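Side-chain contacts in manganese-dependent ADP-ribose/CDP-alcohol diphosphatase (Danio rerio, PDB 2NXF), which probably hydrolyses ADP-ribose and CDP-alcohols such as CDP-choline at a two-metal centre, releasing AMP or CMP: residues 37-42 and 287-292; 134-139 and 144-149; 150-155 and 168-173; 298-303 and 307-312. All coordinates share one frame; numbering follows the deposited sequence. Where two conformers were deposited one is given.

Contact 1. Residues 37-42 and 287-292; sequences ADLLRD and IETPPH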
loop_
_atom_site.group_PDB
_atom_site.type_symbol
_atom_site.label_atom_id
_atom_site.label_comp_id
_atom_site.label_asym_id
_atom_site.label_seq_id
_atom_site.Cartn_x
_atom_site.Cartn_y
_atom_site.Cartn_z
ATOM N N ALA A 37 -17.680 0.228 -2.513
ATOM C CA ALA A 37 -18.039 -1.190 -2.373
ATOM C C ALA A 37 -18.567 -1.774 -3.690
ATOM O O ALA A 37 -18.383 -2.968 -3.953
ATOM C CB ALA A 37 -19.042 -1.381 -1.243
ATOM N N ASP A 38 -19.221 -0.936 -4.504
ATOM C CA ASP A 38 -19.710 -1.338 -5.835
ATOM C C ASP A 38 -18.532 -1.570 -6.784
ATOM O O ASP A 38 -18.531 -2.547 -7.551
ATOM C CB ASP A 38 -20.641 -0.274 -6.408
ATOM C CG ASP A 38 -21.910 -0.092 -5.581
ATOM O OD1 ASP A 38 -22.382 -1.064 -4.948
ATOM O OD2 ASP A 38 -22.444 1.034 -5.574
ATOM N N LEU A 39 -17.531 -0.687 -6.734
ATOM C CA LEU A 39 -16.329 -0.885 -7.538
ATOM C C LEU A 39 -15.584 -2.149 -7.088
ATOM O O LEU A 39 -15.130 -2.943 -7.920
ATOM C CB LEU A 39 -15.397 0.347 -7.485
ATOM C CG LEU A 39 -15.982 1.606 -8.152
ATOM C CD1 LEU A 39 -14.973 2.742 -8.093
ATOM C CD2 LEU A 39 -16.395 1.393 -9.618
ATOM N N LEU A 40 -15.462 -2.339 -5.779
ATOM C CA LEU A 40 -14.794 -3.538 -5.243
ATOM C C LEU A 40 -15.517 -4.837 -5.693
ATOM O O LEU A 40 -14.857 -5.808 -6.124
ATOM C CB LEU A 40 -14.721 -3.467 -3.713
ATOM C CG LEU A 40 -14.112 -4.692 -3.021
ATOM C CD1 LEU A 40 -12.716 -4.994 -3.584
ATOM C CD2 LEU A 40 -14.099 -4.471 -1.486
ATOM N N ARG A 41 -16.848 -4.840 -5.604
ATOM C CA ARG A 41 -17.668 -5.981 -6.028
ATOM C C ARG A 41 -17.431 -6.317 -7.500
ATOM O O ARG A 41 -17.296 -7.487 -7.867
ATOM C CB ARG A 41 -19.152 -5.678 -5.794
ATOM C CG ARG A 41 -20.124 -6.823 -6.125
ATOM C CD ARG A 41 -21.545 -6.445 -5.706
ATOM N NE ARG A 41 -21.532 -5.703 -4.443
ATOM C CZ ARG A 41 -21.932 -4.442 -4.293
ATOM N NH1 ARG A 41 -22.418 -3.759 -5.324
ATOM N NH2 ARG A 41 -21.849 -3.867 -3.100
ATOM N N ASP A 42 -17.370 -5.283 -8.336
ATOM C CA ASP A 42 -17.128 -5.479 -9.769
ATOM C C ASP A 42 -15.706 -5.989 -10.063
ATOM O O ASP A 42 -15.526 -6.874 -10.924
ATOM C CB ASP A 42 -17.400 -4.218 -10.574
ATOM C CG ASP A 42 -17.154 -4.439 -12.056
ATOM O OD1 ASP A 42 -18.027 -5.042 -12.729
ATOM O OD2 ASP A 42 -16.048 -4.077 -12.512
ATOM N N ILE A 287 -11.368 5.133 -3.853
ATOM C CA ILE A 287 -12.213 6.119 -3.153
ATOM C C ILE A 287 -12.468 7.398 -3.949
ATOM O O ILE A 287 -13.529 7.992 -3.826
ATOM C CB ILE A 287 -11.681 6.427 -1.743
ATOM C CG1 ILE A 287 -12.655 7.309 -0.942
ATOM C CG2 ILE A 287 -10.276 7.052 -1.790
ATOM C CD1 ILE A 287 -14.021 6.654 -0.686
ATOM N N GLU A 288 -11.503 7.828 -4.773
ATOM C CA GLU A 288 -11.718 9.071 -5.533
ATOM C C GLU A 288 -12.197 8.808 -6.960
ATOM O O GLU A 288 -12.201 9.714 -7.789
ATOM C CB GLU A 288 -10.473 9.954 -5.494
ATOM C CG GLU A 288 -10.316 10.568 -4.092
ATOM C CD GLU A 288 -9.074 11.404 -3.902
ATOM O OE1 GLU A 288 -8.388 11.707 -4.894
ATOM O OE2 GLU A 288 -8.804 11.763 -2.730
ATOM N N THR A 289 -12.604 7.563 -7.203
ATOM C CA THR A 289 -13.130 7.129 -8.513
ATOM C C THR A 289 -14.685 7.180 -8.538
ATOM O O THR A 289 -15.317 6.488 -7.734
ATOM C CB THR A 289 -12.665 5.737 -8.845
ATOM O OG1 THR A 289 -11.238 5.673 -8.700
ATOM C CG2 THR A 289 -13.074 5.362 -10.280
ATOM N N PRO A 290 -15.293 7.971 -9.446
ATOM C CA PRO A 290 -16.764 8.006 -9.485
ATOM C C PRO A 290 -17.353 6.736 -10.087
ATOM O O PRO A 290 -16.634 5.965 -10.721
ATOM C CB PRO A 290 -17.069 9.225 -10.374
ATOM C CG PRO A 290 -15.889 9.339 -11.259
ATOM C CD PRO A 290 -14.701 8.910 -10.428
ATOM N N PRO A 291 -18.663 6.502 -9.876
ATOM C CA PRO A 291 -19.300 5.280 -10.347
ATOM C C PRO A 291 -19.228 5.064 -11.858
ATOM O O PRO A 291 -19.384 3.942 -12.308
ATOM C CB PRO A 291 -20.772 5.475 -9.935
ATOM C CG PRO A 291 -20.697 6.340 -8.763
ATOM C CD PRO A 291 -19.611 7.337 -9.111
ATOM N N HIS A 292 -19.037 6.131 -12.629
ATOM C CA HIS A 292 -18.912 5.979 -14.083
ATOM C C HIS A 292 -17.493 5.580 -14.522
ATOM O O HIS A 292 -17.224 5.431 -15.722
ATOM C CB HIS A 292 -19.367 7.233 -14.812
ATOM C CG HIS A 292 -18.642 8.474 -14.413
ATOM N ND1 HIS A 292 -19.137 9.356 -13.475
ATOM C CD2 HIS A 292 -17.458 8.989 -14.829
ATOM C CE1 HIS A 292 -18.291 10.367 -13.335
ATOM N NE2 HIS A 292 -17.265 10.168 -14.148
#
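Near the dinuclear metal centre of this calcineurin-like phosphoesterase, the loop between strands 279-282 and 295-301 meets helix 35-49 where Leu39 comes against Thr289. One methyl group does the touching. Leu39 CD1 stands 3.8 Å from the carbonyl O of Thr289, 3.9 Å from Thr289 CB and an equal 3.9 Å from Thr289 CG2, and so rests in the angle between backbone and side chain. Pro290 O marks the margin of the contact, 4.5 Å from the same CD1. The leucine reaches this far because its chain runs out extended past CG, with CD1 anti to CA (chi2 -178°). Helix 35-49 belongs to a beta-alpha-beta unit, linking the adjacent parallel strands 6-11 and 54-57; Leu40, on another side of the helix, packs against helix 72-84. Thr289 is oriented by chi1 -52°, which puts CG2 on the leucine side of the contact and sets OG1 beside the backbone N. There OG1 is engaged by Gly285 O and Arg313 NH1, so its polar end is satisfied away from the leucine. The neighbouring Glu288 hydrogen-bonds through OE2 to ND1 of the zinc ligand His267, a second-shell link to the metal site. The Thr289 side chain lies about 11 Å from a bound zinc ion, and no hydrogen bond joins the helix segment to the loop segment.

Contact 2. Residues 134-139 and 144-149; sequences YEFSPA and FVLLDA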
loop_
_atom_site.group_PDB
_atom_site.type_symbol
_atom_site.label_atom_id
_atom_site.label_comp_id
_atom_site.label_asym_id
_atom_site.label_seq_id
_atom_site.Cartn_x
_atom_site.Cartn_y
_atom_site.Cartn_z
ATOM N N TYR A 134 5.983 -9.085 5.663
ATOM C CA TYR A 134 6.233 -10.503 5.394
ATOM C C TYR A 134 6.559 -10.722 3.946
ATOM O O TYR A 134 6.338 -9.840 3.129
ATOM C CB TYR A 134 5.058 -11.374 5.828
ATOM C CG TYR A 134 3.733 -11.190 5.084
ATOM C CD1 TYR A 134 3.363 -12.081 4.065
ATOM C CD2 TYR A 134 2.832 -10.168 5.436
ATOM C CE1 TYR A 134 2.141 -11.976 3.407
ATOM C CE2 TYR A 134 1.591 -10.055 4.762
ATOM C CZ TYR A 134 1.264 -10.958 3.756
ATOM O OH TYR A 134 0.043 -10.879 3.096
ATOM N N GLU A 135 7.126 -11.892 3.656
ATOM C CA GLU A 135 7.504 -12.218 2.291
ATOM C C GLU A 135 7.228 -13.688 2.046
ATOM O O GLU A 135 7.294 -14.500 2.972
ATOM C CB GLU A 135 8.983 -11.866 2.031
ATOM C CG GLU A 135 9.985 -12.450 3.043
ATOM C CD GLU A 135 10.622 -13.758 2.621
ATOM O OE1 GLU A 135 11.456 -14.286 3.415
ATOM O OE2 GLU A 135 10.287 -14.280 1.520
ATOM N N PHE A 136 6.904 -14.007 0.794
ATOM C CA PHE A 136 6.637 -15.383 0.398
ATOM C C PHE A 136 6.840 -15.524 -1.091
ATOM O O PHE A 136 6.846 -14.509 -1.828
ATOM C CB PHE A 136 5.193 -15.754 0.784
ATOM C CG PHE A 136 4.137 -14.953 0.059
ATOM C CD1 PHE A 136 3.450 -15.499 -1.026
ATOM C CD2 PHE A 136 3.803 -13.666 0.486
ATOM C CE1 PHE A 136 2.468 -14.748 -1.681
ATOM C CE2 PHE A 136 2.823 -12.922 -0.166
ATOM C CZ PHE A 136 2.168 -13.469 -1.254
ATOM N N SER A 137 6.975 -16.774 -1.546
ATOM C CA SER A 137 7.058 -17.016 -2.967
ATOM C C SER A 137 5.750 -17.631 -3.467
ATOM O O SER A 137 5.443 -18.759 -3.118
ATOM C CB SER A 137 8.240 -17.932 -3.282
ATOM O OG SER A 137 8.250 -18.238 -4.663
ATOM N N PRO A 138 4.997 -16.893 -4.303
ATOM C CA PRO A 138 3.725 -17.371 -4.852
ATOM C C PRO A 138 3.887 -18.339 -6.028
ATOM O O PRO A 138 2.944 -19.070 -6.368
ATOM C CB PRO A 138 3.068 -16.077 -5.341
ATOM C CG PRO A 138 4.227 -15.209 -5.758
ATOM C CD PRO A 138 5.320 -15.525 -4.760
ATOM N N ALA A 139 5.074 -18.353 -6.639
ATOM C CA ALA A 139 5.325 -19.083 -7.884
ATOM C C ALA A 139 6.831 -19.174 -8.084
ATOM O O ALA A 139 7.563 -18.303 -7.595
ATOM C CB ALA A 139 4.685 -18.345 -9.061
ATOM N N PHE A 144 7.089 -12.143 -3.314
ATOM C CA PHE A 144 6.308 -10.966 -2.894
ATOM C C PHE A 144 6.786 -10.534 -1.528
ATOM O O PHE A 144 7.016 -11.376 -0.648
ATOM C CB PHE A 144 4.813 -11.313 -2.753
ATOM C CG PHE A 144 4.043 -11.358 -4.056
ATOM C CD1 PHE A 144 4.683 -11.473 -5.278
ATOM C CD2 PHE A 144 2.646 -11.319 -4.036
ATOM C CE1 PHE A 144 3.921 -11.521 -6.485
ATOM C CE2 PHE A 144 1.900 -11.365 -5.223
ATOM C CZ PHE A 144 2.534 -11.458 -6.432
ATOM N N VAL A 145 6.887 -9.221 -1.329
ATOM C CA VAL A 145 7.276 -8.667 -0.037
ATOM C C VAL A 145 6.243 -7.594 0.287
ATOM O O VAL A 145 6.005 -6.697 -0.534
ATOM C CB VAL A 145 8.688 -8.020 -0.089
ATOM C CG1 VAL A 145 9.062 -7.415 1.278
ATOM C CG2 VAL A 145 9.761 -9.047 -0.533
ATOM N N LEU A 146 5.613 -7.686 1.455
ATOM C CA LEU A 146 4.676 -6.659 1.901
ATOM C C LEU A 146 5.352 -5.920 3.034
ATOM O O LEU A 146 5.820 -6.565 3.992
ATOM C CB LEU A 146 3.368 -7.275 2.433
ATOM C CG LEU A 146 2.222 -7.447 1.423
ATOM C CD1 LEU A 146 2.562 -8.597 0.491
ATOM C CD2 LEU A 146 0.881 -7.693 2.155
ATOM N N LEU A 147 5.404 -4.592 2.909
ATOM C CA LEU A 147 6.071 -3.743 3.896
ATOM C C LEU A 147 5.075 -2.990 4.756
ATOM O O LEU A 147 3.896 -2.820 4.365
ATOM C CB LEU A 147 6.973 -2.725 3.184
ATOM C CG LEU A 147 8.093 -3.268 2.283
ATOM C CD1 LEU A 147 8.895 -2.101 1.707
ATOM C CD2 LEU A 147 8.975 -4.242 3.071
ATOM N N ASP A 148 5.572 -2.543 5.920
ATOM C CA ASP A 148 4.815 -1.822 6.928
ATOM C C ASP A 148 5.319 -0.357 6.934
ATOM O O ASP A 148 6.295 -0.013 7.618
ATOM C CB ASP A 148 5.080 -2.496 8.294
ATOM C CG ASP A 148 4.281 -1.884 9.446
ATOM O OD1 ASP A 148 3.561 -0.867 9.271
ATOM O OD2 ASP A 148 4.387 -2.466 10.543
ATOM N N ALA A 149 4.637 0.492 6.167
ATOM C CA ALA A 149 5.082 1.872 6.000
ATOM C C ALA A 149 4.745 2.765 7.211
ATOM O O ALA A 149 5.113 3.952 7.213
ATOM C CB ALA A 149 4.473 2.477 4.723
#
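Phe144 packs against Phe136 and Pro138, which both approach from the same side of its ring. CB sits over one face of the Phe136 ring, 4.0 Å from the centroid and 26° off the normal, a CH-pi contact. CG has Phe136 CZ as its neighbour at 4.0 Å, and CD2 comes closer to that same CZ, at 3.5 Å. On the other branch, CD1 and CE1 each approach Pro138 CG to 3.8 Å, and this methylene lies above the Phe144 ring face. The two phenyl planes are inclined at 64°. Phe136 reaches its partner because CG lies between backbone N and carbonyl carbon (chi1 64°), folding the ring back over the neighbouring strand. The strands form an antiparallel beta hairpin, and the face bearing Tyr134, Phe136, Phe144 and Leu146 turns inward: Phe144 meets Phe8 of strand 6-11 edge-to-face, while His91 stacks on Phe136. Replacing Phe136 by an alanine would probably leave a gap beside Phe144 CB and CD2 and deprive His91 of its stacking partner. Reciprocal backbone bonds fix the pair, with Phe144 N donating to Phe136 O at 2.8 Å. Farther along, Leu146 CD2 lies 3.6 Å from Tyr134 CE2, the side chains running alongside each other.

Contact 3. Residues 150-155 and 168-173; sequences YDLSVI and WRILTQ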
loop_
_atom_site.group_PDB
_atom_site.type_symbol
_atom_site.label_atom_id
_atom_site.label_comp_id
_atom_site.label_asym_id
_atom_site.label_seq_id
_atom_site.Cartn_x
_atom_site.Cartn_y
_atom_site.Cartn_z
ATOM N N TYR A 150 4.059 2.198 8.207
ATOM C CA TYR A 150 3.753 2.891 9.479
ATOM C C TYR A 150 4.480 2.278 10.677
ATOM O O TYR A 150 4.120 2.506 11.825
ATOM C CB TYR A 150 2.230 2.998 9.709
ATOM C CG TYR A 150 1.626 3.864 8.634
ATOM C CD1 TYR A 150 1.480 5.248 8.819
ATOM C CD2 TYR A 150 1.303 3.321 7.375
ATOM C CE1 TYR A 150 0.973 6.056 7.811
ATOM C CE2 TYR A 150 0.801 4.121 6.360
ATOM C CZ TYR A 150 0.655 5.489 6.575
ATOM O OH TYR A 150 0.154 6.314 5.587
ATOM N N ASP A 151 5.525 1.516 10.372
ATOM C CA ASP A 151 6.430 0.964 11.373
ATOM C C ASP A 151 6.958 2.120 12.239
ATOM O O ASP A 151 6.865 2.097 13.474
ATOM C CB ASP A 151 7.538 0.249 10.586
ATOM C CG ASP A 151 8.619 -0.347 11.446
ATOM O OD1 ASP A 151 8.550 -0.335 12.694
ATOM O OD2 ASP A 151 9.572 -0.846 10.806
ATOM N N LEU A 152 7.505 3.138 11.581
ATOM C CA LEU A 152 7.740 4.403 12.266
ATOM C C LEU A 152 6.556 5.299 11.946
ATOM O O LEU A 152 6.358 5.663 10.799
ATOM C CB LEU A 152 9.053 5.038 11.787
ATOM C CG LEU A 152 10.321 4.208 12.009
ATOM C CD1 LEU A 152 11.508 5.035 11.544
ATOM C CD2 LEU A 152 10.483 3.800 13.471
ATOM N N SER A 153 5.747 5.614 12.950
ATOM C CA SER A 153 4.615 6.520 12.770
ATOM C C SER A 153 4.129 6.949 14.134
ATOM O O SER A 153 4.472 6.331 15.152
ATOM C CB SER A 153 3.471 5.824 12.020
ATOM O OG SER A 153 2.879 4.782 12.802
ATOM N N VAL A 154 3.349 8.024 14.166
ATOM C CA VAL A 154 2.688 8.374 15.413
ATOM C C VAL A 154 1.274 7.792 15.465
ATOM O O VAL A 154 0.710 7.639 16.542
ATOM C CB VAL A 154 2.688 9.895 15.687
ATOM C CG1 VAL A 154 4.107 10.390 15.925
ATOM C CG2 VAL A 154 2.021 10.657 14.546
ATOM N N ILE A 155 0.720 7.455 14.297
ATOM C CA ILE A 155 -0.663 6.976 14.238
ATOM C C ILE A 155 -0.770 5.453 14.409
ATOM O O ILE A 155 -1.851 4.939 14.768
ATOM C CB ILE A 155 -1.386 7.413 12.942
ATOM C CG1 ILE A 155 -0.703 6.805 11.696
ATOM C CG2 ILE A 155 -1.525 8.933 12.874
ATOM C CD1 ILE A 155 -1.537 6.953 10.452
ATOM N N TRP A 168 7.697 10.422 16.730
ATOM C CA TRP A 168 7.237 11.769 17.061
ATOM C C TRP A 168 8.389 12.779 16.969
ATOM O O TRP A 168 8.212 13.906 16.501
ATOM C CB TRP A 168 6.598 11.783 18.454
ATOM C CG TRP A 168 6.069 13.131 18.863
ATOM C CD1 TRP A 168 4.802 13.625 18.663
ATOM C CD2 TRP A 168 6.810 14.169 19.505
ATOM N NE1 TRP A 168 4.716 14.907 19.165
ATOM C CE2 TRP A 168 5.932 15.266 19.683
ATOM C CE3 TRP A 168 8.135 14.279 19.953
ATOM C CZ2 TRP A 168 6.337 16.463 20.288
ATOM C CZ3 TRP A 168 8.542 15.477 20.568
ATOM C CH2 TRP A 168 7.641 16.551 20.721
ATOM N N ARG A 169 9.571 12.365 17.422
ATOM C CA ARG A 169 10.763 13.218 17.322
ATOM C C ARG A 169 11.139 13.510 15.855
ATOM O O ARG A 169 11.468 14.653 15.518
ATOM C CB ARG A 169 11.919 12.569 18.072
ATOM C CG ARG A 169 11.717 12.655 19.567
ATOM C CD ARG A 169 12.763 11.901 20.365
ATOM N NE ARG A 169 12.514 12.091 21.790
ATOM C CZ ARG A 169 13.140 11.444 22.771
ATOM N NH1 ARG A 169 14.080 10.551 22.492
ATOM N NH2 ARG A 169 12.827 11.696 24.042
ATOM N N ILE A 170 11.105 12.480 15.009
ATOM C CA ILE A 170 11.387 12.635 13.573
ATOM C C ILE A 170 10.358 13.582 12.941
ATOM O O ILE A 170 10.723 14.556 12.284
ATOM C CB ILE A 170 11.349 11.280 12.813
ATOM C CG1 ILE A 170 12.461 10.328 13.287
ATOM C CG2 ILE A 170 11.364 11.500 11.263
ATOM C CD1 ILE A 170 12.239 8.859 12.784
ATOM N N LEU A 171 9.079 13.303 13.173
ATOM C CA LEU A 171 8.005 14.112 12.593
ATOM C C LEU A 171 8.086 15.580 13.025
ATOM O O LEU A 171 7.989 16.487 12.186
ATOM C CB LEU A 171 6.638 13.551 12.977
ATOM C CG LEU A 171 5.379 14.321 12.536
ATOM C CD1 LEU A 171 5.394 14.557 11.018
ATOM C CD2 LEU A 171 4.136 13.526 12.972
ATOM N N THR A 172 8.250 15.818 14.325
ATOM C CA THR A 172 8.222 17.196 14.833
ATOM C C THR A 172 9.544 17.943 14.606
ATOM O O THR A 172 9.589 19.177 14.675
ATOM C CB THR A 172 7.754 17.281 16.304
ATOM O OG1 THR A 172 8.653 16.539 17.149
ATOM C CG2 THR A 172 6.315 16.741 16.438
ATOM N N GLN A 173 10.619 17.209 14.318
ATOM C CA GLN A 173 11.857 17.860 13.866
ATOM C C GLN A 173 11.663 18.519 12.495
ATOM O O GLN A 173 12.274 19.548 12.197
ATOM C CB GLN A 173 13.026 16.869 13.821
ATOM C CG GLN A 173 14.404 17.499 13.557
ATOM C CD GLN A 173 14.744 18.648 14.497
ATOM O OE1 GLN A 173 14.412 18.625 15.691
ATOM N NE2 GLN A 173 15.420 19.667 13.963
#
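Val154 is the main bump here, and its forked end straddles the surface of helix 162-174. CG1 enters a shallow hollow formed by the start of segment 168-173, 3.6 Å from Trp168 CA, 3.7 Å from Trp168 N and 3.8 Å from Trp168 CB, close to the plane of the indole and at its edge. The other prong, CG2, meets Leu171 CD2 at 3.9 Å, the two side chains crossing at about a right angle. Trp168 can offer its backbone in this way because its CG is anti to the backbone N (chi1 -179°), which carries the indole off past the valine. A second, smaller bump is Leu152, whose CD1 ends 4.1 Å from Ile170 CD1, again nearly perpendicular. Ser153 between them points away from the helix, and its OG binds Tyr150 O at 2.8 Å, tying the loop to itself. On the helix, Thr172 N and OG1 grip Trp168 O from opposite faces of its plane. No hydrogen bond crosses the interface. The chain leaving strand 142-146 thus folds back against helix 162-174 through aliphatic contacts, while Tyr150 at its start touches the zinc ligands Asn96 and His265: a loop bordering the dimetal site of a calcineurin-like phosphoesterase.

Contact 4. Residues 298-303 and 307-312; sequences TAYLYE and VMKGRG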
loop_
_atom_site.group_PDB
_atom_site.type_symbol
_atom_site.label_atom_id
_atom_site.label_comp_id
_atom_site.label_asym_id
_atom_site.label_seq_id
_atom_site.Cartn_x
_atom_site.Cartn_y
_atom_site.Cartn_z
ATOM N N THR A 298 -5.270 -6.206 -12.967
ATOM C CA THR A 298 -4.824 -7.585 -12.845
ATOM C C THR A 298 -3.418 -7.639 -13.422
ATOM O O THR A 298 -3.172 -7.107 -14.508
ATOM C CB THR A 298 -5.737 -8.546 -13.619
ATOM O OG1 THR A 298 -7.091 -8.351 -13.182
ATOM C CG2 THR A 298 -5.320 -10.001 -13.371
ATOM N N ALA A 299 -2.512 -8.288 -12.701
ATOM C CA ALA A 299 -1.137 -8.395 -13.153
ATOM C C ALA A 299 -0.838 -9.823 -13.553
ATOM O O ALA A 299 -1.266 -10.776 -12.889
ATOM C CB ALA A 299 -0.170 -7.926 -12.069
ATOM N N TYR A 300 -0.101 -9.943 -14.650
ATOM C CA TYR A 300 0.300 -11.222 -15.202
ATOM C C TYR A 300 1.828 -11.282 -15.224
ATOM O O TYR A 300 2.468 -10.473 -15.884
ATOM C CB TYR A 300 -0.256 -11.366 -16.627
ATOM C CG TYR A 300 -1.771 -11.371 -16.695
ATOM C CD1 TYR A 300 -2.464 -12.577 -16.764
ATOM C CD2 TYR A 300 -2.502 -10.183 -16.688
ATOM C CE1 TYR A 300 -3.849 -12.611 -16.821
ATOM C CE2 TYR A 300 -3.906 -10.202 -16.753
ATOM C CZ TYR A 300 -4.560 -11.436 -16.810
ATOM O OH TYR A 300 -5.937 -11.498 -16.876
ATOM N N LEU A 301 2.395 -12.252 -14.504
ATOM C CA LEU A 301 3.828 -12.478 -14.487
ATOM C C LEU A 301 4.148 -13.588 -15.476
ATOM O O LEU A 301 3.712 -14.726 -15.306
ATOM C CB LEU A 301 4.303 -12.861 -13.078
ATOM C CG LEU A 301 4.138 -11.775 -12.010
ATOM C CD1 LEU A 301 4.386 -12.370 -10.620
ATOM C CD2 LEU A 301 5.079 -10.591 -12.281
ATOM N N TYR A 302 4.882 -13.233 -16.529
ATOM C CA TYR A 302 5.385 -14.205 -17.485
ATOM C C TYR A 302 6.863 -14.459 -17.213
ATOM O O TYR A 302 7.459 -13.836 -16.323
ATOM C CB TYR A 302 5.199 -13.704 -18.921
ATOM C CG TYR A 302 3.764 -13.471 -19.312
ATOM C CD1 TYR A 302 3.020 -14.485 -19.927
ATOM C CD2 TYR A 302 3.154 -12.235 -19.085
ATOM C CE1 TYR A 302 1.700 -14.275 -20.296
ATOM C CE2 TYR A 302 1.840 -12.017 -19.451
ATOM C CZ TYR A 302 1.126 -13.038 -20.054
ATOM O OH TYR A 302 -0.182 -12.818 -20.414
ATOM N N GLU A 303 7.461 -15.352 -17.997
ATOM C CA GLU A 303 8.874 -15.639 -17.825
ATOM C C GLU A 303 9.773 -14.486 -18.274
ATOM O O GLU A 303 10.902 -14.374 -17.802
ATOM C CB GLU A 303 9.247 -16.973 -18.492
ATOM C CG GLU A 303 8.413 -18.116 -17.924
ATOM C CD GLU A 303 8.895 -19.497 -18.300
ATOM O OE1 GLU A 303 9.309 -19.700 -19.460
ATOM O OE2 GLU A 303 8.835 -20.385 -17.421
ATOM N N VAL A 307 2.826 -7.979 -17.241
ATOM C CA VAL A 307 1.822 -7.131 -17.896
ATOM C C VAL A 307 0.741 -6.796 -16.885
ATOM O O VAL A 307 0.206 -7.684 -16.233
ATOM C CB VAL A 307 1.185 -7.830 -19.110
ATOM C CG1 VAL A 307 0.110 -6.929 -19.713
ATOM C CG2 VAL A 307 2.250 -8.206 -20.145
HETATM N N MSE A 308 0.454 -5.507 -16.707
HETATM C CA MSE A 308 -0.595 -5.112 -15.789
HETATM C C MSE A 308 -1.722 -4.560 -16.641
HETATM O O MSE A 308 -1.500 -3.631 -17.425
HETATM C CB MSE A 308 -0.106 -4.043 -14.815
HETATM C CG MSE A 308 -1.191 -3.622 -13.803
HETATM SE SE MSE A 308 -0.593 -2.327 -12.482
HETATM C CE MSE A 308 -0.642 -0.741 -13.602
ATOM N N LYS A 309 -2.913 -5.145 -16.493
ATOM C CA LYS A 309 -4.102 -4.713 -17.226
ATOM C C LYS A 309 -4.971 -3.887 -16.290
ATOM O O LYS A 309 -5.533 -4.415 -15.314
ATOM C CB LYS A 309 -4.872 -5.936 -17.744
ATOM C CG LYS A 309 -4.092 -6.843 -18.714
ATOM C CD LYS A 309 -3.707 -6.145 -20.011
ATOM C CE LYS A 309 -4.924 -5.908 -20.885
ATOM N NZ LYS A 309 -4.579 -5.284 -22.186
ATOM N N GLY A 310 -5.021 -2.579 -16.546
ATOM C CA GLY A 310 -5.750 -1.660 -15.677
ATOM C C GLY A 310 -7.112 -1.367 -16.249
ATOM O O GLY A 310 -7.332 -1.536 -17.459
ATOM N N ARG A 311 -8.024 -0.953 -15.367
ATOM C CA ARG A 311 -9.359 -0.524 -15.749
ATOM C C ARG A 311 -9.591 0.903 -15.306
ATOM O O ARG A 311 -9.133 1.312 -14.240
ATOM C CB ARG A 311 -10.427 -1.390 -15.074
ATOM C CG ARG A 311 -10.648 -2.742 -15.703
ATOM C CD ARG A 311 -9.485 -3.716 -15.544
ATOM N NE ARG A 311 -10.003 -5.080 -15.610
ATOM C CZ ARG A 311 -9.338 -6.162 -15.230
ATOM N NH1 ARG A 311 -8.086 -6.069 -14.793
ATOM N NH2 ARG A 311 -9.940 -7.339 -15.289
ATOM N N GLY A 312 -10.334 1.637 -16.133
ATOM C CA GLY A 312 -10.785 2.970 -15.784
ATOM C C GLY A 312 -9.617 3.926 -15.663
ATOM O O GLY A 312 -8.953 4.224 -16.662
#
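Arg311 NH1 donates to Thr298 OG1 over 3.0 Å with an angle of 154° at the hydrogen, the oxygen standing 17° out of the guanidinium plane. NH1 also makes a weak bond to Lys309 O, and the bend at chi2 (68°) turns the side chain back toward the threonine. Glu50 reinforces the pairing: its OE2 forms a salt bridge with Arg311 NH2, its OE1 a hydrogen bond with Thr298 OG1, so one carboxylate serves both residues. A lysine in place of Arg311 would probably lose this branched grip, leaving Glu50 and Thr298 OG1 less firmly tied together. Backbone bonds come next. Lys309 N meets Thr298 O at 2.8 Å, and Tyr300 N meets Val307 O at 2.8 Å, each returned by its partner. These are the hydrogen-bonded pairs of an antiparallel hairpin, with Ala299 and Met308 (a selenomethionine here) as the non-hydrogen-bonded pair between them; strand 295-301 has strand 6-11 on its other flank, strand 305-312 has strand 317-320. Outward, Val307 O lies at the edge of the Tyr300 ring, in its plane, 3.7 Å from CD2. Lys309 CG approaches Tyr300 CE2 to 3.9 Å before NZ departs to Asp316. Tyr302 CE2 touches Val307 CG2 at 3.9 Å.

In the fold
Contacts 2 and 4 are antiparallel hairpins, one from each of the two main sheets, and they meet inside the fold where Phe144 CE1 packs on Leu301 CD1 at 4.2 Å. The inward face of contact 2 is mostly aromatic, with the Tyr134 hydroxyl bonded to His91; that of contact 4, with Ala299, Leu301 and Met308, is apolar, and a charged network with Glu50 lies on the face bearing Thr298 and Lys309. Contacts 1 and 3 lie on opposite sides of the chain's centre; each sets a loop against a helix by aliphatic touches without a hydrogen bond. Contact 1 is buried, contact 3 partly exposed, with Trp168 at the surface. Contact 3 directly follows contact 2 in sequence.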